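Local coordinates for ATP-dependent Clp protease adapter protein ClpS 2 (Agrobacterium tumefaciens, PDB 4YJM) that probably delivers N-degron substrates to the ClpAP protease as an adaptor, modulating its specificity and binding the N-terminal domain of the ClpA chaperone, at residues 58-61 / 66-69; 41-46 / 95-100; 24-29 / 75-80. All coordinates share one frame; numbering follows the deposited sequence.

Contact 1. Residues 58-61 / 66-69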
loop_
_atom_site.group_PDB
_atom_site.type_symbol
_atom_site.label_atom_id
_atom_site.label_comp_id
_atom_site.label_asym_id
_atom_site.label_seq_id
_atom_site.Cartn_x
_atom_site.Cartn_y
_atom_site.Cartn_z
ATOM N N MET A 58 -4.342 4.967 6.221
ATOM C CA MET A 58 -4.705 6.209 5.535
ATOM C C MET A 58 -4.477 7.507 6.311
ATOM O O MET A 58 -3.891 8.459 5.775
ATOM C CB MET A 58 -6.137 6.097 5.141
ATOM C CG MET A 58 -6.321 5.019 4.068
ATOM S SD MET A 58 -7.993 5.082 3.344
ATOM C CE MET A 58 -8.893 4.048 4.473
ATOM N N MET A 59 -4.993 7.593 7.529
ATOM C CA MET A 59 -4.728 8.757 8.359
ATOM C C MET A 59 -3.239 9.035 8.410
ATOM O O MET A 59 -2.821 10.185 8.360
ATOM C CB MET A 59 -5.262 8.561 9.777
ATOM C CG MET A 59 -6.760 8.723 9.914
ATOM S SD MET A 59 -7.280 8.585 11.632
ATOM C CE MET A 59 -6.486 10.018 12.359
ATOM N N THR A 60 -2.431 7.984 8.493
ATOM C CA THR A 60 -0.987 8.165 8.562
ATOM C C THR A 60 -0.476 8.753 7.248
ATOM O O THR A 60 0.361 9.667 7.251
ATOM C CB THR A 60 -0.247 6.834 8.863
ATOM O OG1 THR A 60 -0.625 6.365 10.163
ATOM C CG2 THR A 60 1.260 7.017 8.840
ATOM N N ALA A 61 -0.974 8.217 6.138
ATOM C CA ALA A 61 -0.528 8.648 4.828
ATOM C C ALA A 61 -0.931 10.119 4.625
ATOM O O ALA A 61 -0.142 10.925 4.128
ATOM C CB ALA A 61 -1.120 7.746 3.735
ATOM N N SER A 66 2.950 9.322 3.249
ATOM C CA SER A 66 2.931 7.878 3.002
ATOM C C SER A 66 2.769 7.083 4.301
ATOM O O SER A 66 2.968 7.642 5.367
ATOM C CB SER A 66 4.222 7.451 2.326
ATOM O OG SER A 66 5.318 7.778 3.166
ATOM N N ALA A 67 2.466 5.783 4.194
ATOM C CA ALA A 67 2.314 4.892 5.357
ATOM C C ALA A 67 2.740 3.469 5.019
ATOM O O ALA A 67 2.461 2.998 3.919
ATOM C CB ALA A 67 0.879 4.876 5.832
ATOM N N VAL A 68 3.433 2.798 5.955
ATOM C CA VAL A 68 3.857 1.417 5.734
ATOM C C VAL A 68 2.680 0.490 5.854
ATOM O O VAL A 68 1.940 0.551 6.834
ATOM C CB VAL A 68 4.948 0.970 6.746
ATOM C CG1 VAL A 68 5.395 -0.479 6.451
ATOM C CG2 VAL A 68 6.158 1.907 6.665
ATOM N N VAL A 69 2.557 -0.410 4.892
ATOM C CA VAL A 69 1.483 -1.416 4.858
ATOM C C VAL A 69 1.961 -2.761 5.386
ATOM O O VAL A 69 1.341 -3.356 6.264
ATOM C CB VAL A 69 0.950 -1.580 3.423
ATOM C CG1 VAL A 69 -0.185 -2.619 3.359
ATOM C CG2 VAL A 69 0.428 -0.258 2.953
#
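T60, whose methyl group lies against A67, turns its OG1 back onto its own helix and hydrogen-bonds to the carbonyl oxygen of R56, one turn earlier. Threonine suits this place because its two branches do separate jobs. With OG1 beside the backbone N (chi1 -64°), the hydroxyl serves the helix, and CG2, anti to that N, extends to the strand. The methyl tip T60 CG2 stands 3.7 Å from A67 CB, and the branch point T60 CB is almost as close to that same methyl, at 3.8 Å. A67 CB therefore sits against the CB-CG2 side of the threonine.

On the next helix position A61 completes the seat. The methyl carbons A61 CB and A67 CB lie 4.1 Å apart, while A61 N is 3.8 Å from A67 CB, so the strand methyl meets backbone as well as side chain. Alanine at both positions keeps the separation small: the contact is made by single carbons. At the end next to the turn, A61 CA and S66 CA come within 4.0 Å. No hydrogen bond crosses the interface; A61 O and S66 N, at 3.6 Å, are merely close. What holds the pieces together is apolar contact and the short connection between them.

S66, a small polar residue at a partly exposed strand start, points its CB away from the helix; its side chain touches M27 and L29 of strand 23-29. M58, on a different side of helix 51-64, lies on R36, V39 and T40. The junction thus fastens helix 51-64 to the beginning of the outer strand 66-73, with helix 36-47 packed against the helix through M58, and strand 23-29 pairing with the strand through the backbones of A67 and V69.

Contact 2. Residues 41-46 / 95-100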
loop_
_atom_site.group_PDB
_atom_site.type_symbol
_atom_site.label_atom_id
_atom_site.label_comp_id
_atom_site.label_asym_id
_atom_site.label_seq_id
_atom_site.Cartn_x
_atom_site.Cartn_y
_atom_site.Cartn_z
ATOM N N VAL A 41 -11.027 -1.309 0.378
ATOM C CA VAL A 41 -11.266 -2.622 -0.208
ATOM C C VAL A 41 -10.009 -3.097 -0.946
ATOM O O VAL A 41 -9.750 -4.291 -0.973
ATOM C CB VAL A 41 -12.502 -2.615 -1.134
ATOM C CG1 VAL A 41 -13.724 -2.236 -0.331
ATOM C CG2 VAL A 41 -12.348 -1.614 -2.269
ATOM N N VAL A 42 -9.187 -2.186 -1.460
ATOM C CA VAL A 42 -7.890 -2.597 -2.017
ATOM C C VAL A 42 -6.980 -3.187 -0.932
ATOM O O VAL A 42 -6.394 -4.259 -1.108
ATOM C CB VAL A 42 -7.172 -1.444 -2.712
ATOM C CG1 VAL A 42 -5.720 -1.808 -3.055
ATOM C CG2 VAL A 42 -7.928 -1.081 -3.988
ATOM N N LEU A 43 -6.889 -2.506 0.202
ATOM C CA LEU A 43 -6.081 -2.990 1.322
ATOM C C LEU A 43 -6.566 -4.345 1.826
ATOM O O LEU A 43 -5.772 -5.201 2.228
ATOM C CB LEU A 43 -6.111 -1.990 2.488
ATOM C CG LEU A 43 -5.435 -0.637 2.211
ATOM C CD1 LEU A 43 -5.595 0.295 3.375
ATOM C CD2 LEU A 43 -3.942 -0.812 1.928
ATOM N N LYS A 44 -7.886 -4.531 1.863
ATOM C CA LYS A 44 -8.434 -5.799 2.291
ATOM C C LYS A 44 -8.065 -6.910 1.277
ATOM O O LYS A 44 -7.651 -8.019 1.665
ATOM C CB LYS A 44 -9.961 -5.699 2.467
ATOM C CG LYS A 44 -10.640 -6.989 2.941
ATOM C CD LYS A 44 -10.126 -7.429 4.314
ATOM C CE LYS A 44 -10.994 -8.522 4.917
ATOM N NZ LYS A 44 -10.657 -8.778 6.345
ATOM N N ALA A 45 -8.255 -6.636 -0.006
ATOM C CA ALA A 45 -8.108 -7.685 -1.031
ATOM C C ALA A 45 -6.646 -8.127 -1.191
ATOM O O ALA A 45 -6.370 -9.303 -1.317
ATOM C CB ALA A 45 -8.637 -7.207 -2.369
ATOM N N VAL A 46 -5.744 -7.160 -1.222
ATOM C CA VAL A 46 -4.325 -7.388 -1.555
ATOM C C VAL A 46 -3.519 -7.723 -0.298
ATOM O O VAL A 46 -2.646 -8.580 -0.351
ATOM C CB VAL A 46 -3.732 -6.188 -2.278
ATOM C CG1 VAL A 46 -2.217 -6.398 -2.588
ATOM C CG2 VAL A 46 -4.511 -5.924 -3.612
ATOM N N LEU A 95 -4.244 6.349 -7.137
ATOM C CA LEU A 95 -3.765 5.467 -6.065
ATOM C C LEU A 95 -2.426 4.807 -6.382
ATOM O O LEU A 95 -2.261 4.148 -7.409
ATOM C CB LEU A 95 -4.807 4.366 -5.784
ATOM C CG LEU A 95 -4.460 3.379 -4.672
ATOM C CD1 LEU A 95 -4.387 4.100 -3.323
ATOM C CD2 LEU A 95 -5.514 2.321 -4.656
ATOM N N MET A 96 -1.478 4.973 -5.477
ATOM C CA MET A 96 -0.116 4.473 -5.657
ATOM C C MET A 96 0.468 3.795 -4.430
ATOM O O MET A 96 0.460 4.363 -3.321
ATOM C CB MET A 96 0.799 5.655 -6.052
ATOM C CG MET A 96 2.269 5.266 -6.272
ATOM S SD MET A 96 2.502 4.176 -7.687
ATOM C CE MET A 96 1.772 5.172 -8.955
ATOM N N PHE A 97 0.948 2.561 -4.629
ATOM C CA PHE A 97 1.748 1.840 -3.647
ATOM C C PHE A 97 3.175 1.715 -4.177
ATOM O O PHE A 97 3.357 1.469 -5.364
ATOM C CB PHE A 97 1.199 0.471 -3.366
ATOM C CG PHE A 97 -0.139 0.475 -2.691
ATOM C CD1 PHE A 97 -0.243 0.108 -1.371
ATOM C CD2 PHE A 97 -1.302 0.808 -3.397
ATOM C CE1 PHE A 97 -1.487 0.088 -0.745
ATOM C CE2 PHE A 97 -2.536 0.775 -2.783
ATOM C CZ PHE A 97 -2.631 0.425 -1.474
ATOM N N THR A 98 4.167 1.907 -3.304
ATOM C CA THR A 98 5.577 1.849 -3.717
ATOM C C THR A 98 6.326 0.870 -2.814
ATOM O O THR A 98 5.792 0.435 -1.803
ATOM C CB THR A 98 6.258 3.238 -3.637
ATOM O OG1 THR A 98 6.305 3.644 -2.263
ATOM C CG2 THR A 98 5.475 4.280 -4.372
ATOM N N THR A 99 7.564 0.522 -3.156
ATOM C CA THR A 99 8.409 -0.213 -2.221
ATOM C C THR A 99 9.653 0.587 -1.885
ATOM O O THR A 99 10.114 1.416 -2.658
ATOM C CB THR A 99 8.861 -1.574 -2.775
ATOM O OG1 THR A 99 9.780 -1.377 -3.854
ATOM C CG2 THR A 99 7.673 -2.402 -3.270
ATOM N N GLU A 100 10.205 0.322 -0.714
ATOM C CA GLU A 100 11.486 0.876 -0.367
ATOM C C GLU A 100 12.181 -0.062 0.580
ATOM O O GLU A 100 11.566 -0.741 1.393
ATOM C CB GLU A 100 11.374 2.293 0.227
ATOM C CG GLU A 100 10.786 2.407 1.556
ATOM C CD GLU A 100 10.675 3.877 2.010
ATOM O OE1 GLU A 100 10.064 4.698 1.284
ATOM O OE2 GLU A 100 11.218 4.189 3.092
#
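With CG1 anti to its backbone N (chi1 169°), V42 brings one methyl obliquely to the far end of the F97 ring, while L43, its CG anti to the carbonyl carbon (chi1 -66°), brings CD2 to the same ring from another direction. L43 CD2 sits at the ring's edge, near its plane, 3.7 Å from F97 CE1. V42 CG1 is 4.1 Å from F97 CE2 and no nearer to F97 CZ. The phenyl group thus enters the notch between two consecutive helix residues, and its far end is held by both.

Helix 36-47 lies over one face of the antiparallel sheet in this alpha+beta fold, and its backbone stays well clear of the edge strand: F97 bridges the gap between strand and helix, L43 CA and F97 CA being 10.5 Å apart. A large flat side chain spans that distance, and the branched aliphatic chains of V42 and L43 close on its outer end.

L95, in the loop leading to the strand, extends the apolar patch. Its CD2 also lies in the plane of the F97 ring, at the edge, and L95 CD2 meets V42 CG2 at 4.2 Å. All four residues are buried, and each is purely hydrocarbon beyond its backbone. A84 of helix 74-91 touches both V42 and F97, and L28 of the central strand touches F97 and L95.

Contact 3. Residues 24-29 / 75-80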
loop_
_atom_site.group_PDB
_atom_site.type_symbol
_atom_site.label_atom_id
_atom_site.label_comp_id
_atom_site.label_asym_id
_atom_site.label_seq_id
_atom_site.Cartn_x
_atom_site.Cartn_y
_atom_site.Cartn_z
ATOM N N TYR A 24 11.681 -5.333 2.247
ATOM C CA TYR A 24 11.191 -4.113 1.611
ATOM C C TYR A 24 9.844 -3.708 2.195
ATOM O O TYR A 24 8.936 -4.528 2.363
ATOM C CB TYR A 24 11.074 -4.294 0.087
ATOM C CG TYR A 24 12.382 -4.089 -0.618
ATOM C CD1 TYR A 24 13.449 -4.949 -0.408
ATOM C CD2 TYR A 24 12.577 -3.009 -1.474
ATOM C CE1 TYR A 24 14.687 -4.739 -1.013
ATOM C CE2 TYR A 24 13.809 -2.802 -2.108
ATOM C CZ TYR A 24 14.859 -3.693 -1.876
ATOM O OH TYR A 24 16.097 -3.520 -2.485
ATOM N N LYS A 25 9.739 -2.438 2.536
ATOM C CA LYS A 25 8.464 -1.866 2.966
ATOM C C LYS A 25 7.571 -1.683 1.754
ATOM O O LYS A 25 8.035 -1.239 0.706
ATOM C CB LYS A 25 8.687 -0.516 3.640
ATOM C CG LYS A 25 9.600 -0.556 4.837
ATOM C CD LYS A 25 9.772 0.810 5.496
ATOM C CE LYS A 25 10.587 1.712 4.645
ATOM N NZ LYS A 25 11.047 2.934 5.368
ATOM N N VAL A 26 6.305 -2.030 1.885
ATOM C CA VAL A 26 5.303 -1.556 0.934
ATOM C C VAL A 26 4.633 -0.321 1.541
ATOM O O VAL A 26 4.107 -0.396 2.651
ATOM C CB VAL A 26 4.247 -2.655 0.630
ATOM C CG1 VAL A 26 3.193 -2.127 -0.333
ATOM C CG2 VAL A 26 4.932 -3.891 0.079
ATOM N N MET A 27 4.658 0.783 0.807
ATOM C CA MET A 27 4.152 2.086 1.249
ATOM C C MET A 27 2.899 2.420 0.479
ATOM O O MET A 27 2.889 2.320 -0.724
ATOM C CB MET A 27 5.171 3.231 0.999
ATOM C CG MET A 27 6.598 2.984 1.504
ATOM S SD MET A 27 6.586 2.776 3.264
ATOM C CE MET A 27 6.327 4.483 3.819
ATOM N N LEU A 28 1.863 2.846 1.177
ATOM C CA LEU A 28 0.742 3.572 0.578
ATOM C C LEU A 28 1.025 5.075 0.539
ATOM O O LEU A 28 1.375 5.679 1.575
ATOM C CB LEU A 28 -0.531 3.302 1.390
ATOM C CG LEU A 28 -1.706 4.228 1.047
ATOM C CD1 LEU A 28 -2.273 3.871 -0.334
ATOM C CD2 LEU A 28 -2.768 4.170 2.124
ATOM N N LEU A 29 0.814 5.711 -0.620
ATOM C CA LEU A 29 0.987 7.161 -0.761
ATOM C C LEU A 29 -0.334 7.906 -0.647
ATOM O O LEU A 29 -1.365 7.419 -1.089
ATOM C CB LEU A 29 1.629 7.540 -2.107
ATOM C CG LEU A 29 2.941 6.857 -2.494
ATOM C CD1 LEU A 29 3.494 7.544 -3.756
ATOM C CD2 LEU A 29 3.965 6.932 -1.368
ATOM N N ASP A 75 10.653 -9.515 -3.791
ATOM C CA ASP A 75 9.762 -9.957 -4.874
ATOM C C ASP A 75 8.298 -9.823 -4.509
ATOM O O ASP A 75 7.489 -9.407 -5.330
ATOM C CB ASP A 75 10.048 -11.422 -5.281
ATOM C CG ASP A 75 11.458 -11.627 -5.808
ATOM O OD1 ASP A 75 12.056 -10.670 -6.340
ATOM O OD2 ASP A 75 11.970 -12.761 -5.700
ATOM N N ILE A 76 7.955 -10.180 -3.271
ATOM C CA ILE A 76 6.577 -10.145 -2.841
ATOM C C ILE A 76 6.126 -8.700 -2.648
ATOM O O ILE A 76 5.034 -8.330 -3.088
ATOM C CB ILE A 76 6.372 -10.936 -1.547
ATOM C CG1 ILE A 76 6.869 -12.373 -1.756
ATOM C CG2 ILE A 76 4.887 -10.871 -1.123
ATOM C CD1 ILE A 76 6.880 -13.197 -0.493
ATOM N N ALA A 77 6.989 -7.869 -2.064
ATOM C CA ALA A 77 6.686 -6.432 -1.934
ATOM C C ALA A 77 6.373 -5.794 -3.275
ATOM O O ALA A 77 5.376 -5.053 -3.425
ATOM C CB ALA A 77 7.849 -5.703 -1.271
ATOM N N GLU A 78 7.207 -6.098 -4.277
ATOM C CA GLU A 78 7.030 -5.535 -5.617
ATOM C C GLU A 78 5.729 -6.022 -6.225
ATOM O O GLU A 78 4.997 -5.253 -6.834
ATOM C CB GLU A 78 8.205 -5.892 -6.525
ATOM C CG GLU A 78 9.511 -5.222 -6.119
ATOM C CD GLU A 78 10.762 -5.824 -6.738
ATOM O OE1 GLU A 78 10.678 -6.821 -7.462
ATOM O OE2 GLU A 78 11.868 -5.277 -6.493
ATOM N N THR A 79 5.448 -7.311 -6.087
ATOM C CA THR A 79 4.234 -7.893 -6.671
ATOM C C THR A 79 2.979 -7.293 -6.089
ATOM O O THR A 79 2.071 -6.895 -6.817
ATOM C CB THR A 79 4.203 -9.426 -6.464
ATOM O OG1 THR A 79 5.234 -9.985 -7.252
ATOM C CG2 THR A 79 2.909 -10.030 -6.977
ATOM N N LYS A 80 2.912 -7.222 -4.768
ATOM C CA LYS A 80 1.758 -6.604 -4.114
ATOM C C LYS A 80 1.612 -5.109 -4.345
ATOM O O LYS A 80 0.497 -4.658 -4.508
ATOM C CB LYS A 80 1.802 -6.854 -2.628
ATOM C CG LYS A 80 1.492 -8.334 -2.294
ATOM C CD LYS A 80 1.472 -8.587 -0.796
ATOM C CE LYS A 80 1.102 -10.029 -0.461
ATOM N NZ LYS A 80 -0.176 -10.447 -1.108
#
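Helix 74-91, the connecting helix of a split beta-alpha-beta crossover, begins its passage over the sheet by setting A77 on the central strand, between Y24 and V26. The two strand residues are two positions apart and direct their CB atoms to the same side. A77 CB is 3.7 Å from V26 CG2 and 3.8 Å from Y24 CB, so one methyl bridges both. V26 CG2 also comes within 3.7 Å of A77 CA, pressing on the helix backbone itself. That branch stands beside the backbone N of V26, since CG1 takes the anti position (chi1 178°). Alanine is the right size here: its short side chain lets the backbones approach, V26 CA and A77 CA being 5.8 Å apart, close for a helix over a strand. Of Y24, CB meets A77, while its side chain also touches P101 of strand 97-101.

In the crossover, strands 66-73 and 97-101 run parallel to each other with strand 23-29 antiparallel between them, and the helix passes over this middle strand. V26 pairs through its backbone with both V69 and V70, consistent with a beta bulge in the neighbouring strand.

The helix is stitched on its outer side by T79. Its OG1 donates to D75 O at 3.0 Å, and T79 N reaches D75 O at the same length from the opposite face of the carbonyl plane. The hydroxyl bond makes an angle of 149° at the oxygen and is tilted 30° from that plane. The exposed threonine thus spends its hydroxyl within its own helix. K80 sets out toward the strand, but its largely extended chain carries NZ off to a hydrogen bond with V46 O near the end of helix 36-47. F47 of that helix touches both V26 and the K80 side chain.

In the fold
All three contacts tie helices to one antiparallel sheet, ordered 66-73, 23-29, 97-101, and each uses a different strand. Along the chain come strand 23-29, helix 36-47, helix 51-64, strand 66-73, helix 74-91 and strand 97-101. Contact 1 (helix 51-64) joins neighbours in that order, whereas contacts 2 (helix 36-47) and 3 (helix 74-91) close long, interlocking loops that both contain contact 1. The centres of contacts 2 and 3 lie about 8 Å apart; that of contact 1 is about 10 Å from contact 2 and about 13 Å from contact 3. Probable backbone hydrogen bonds (V69 N to V26 O, M27 N to T98 O) and the K25-E100 salt bridge link them into a compact single-chain adaptor domain.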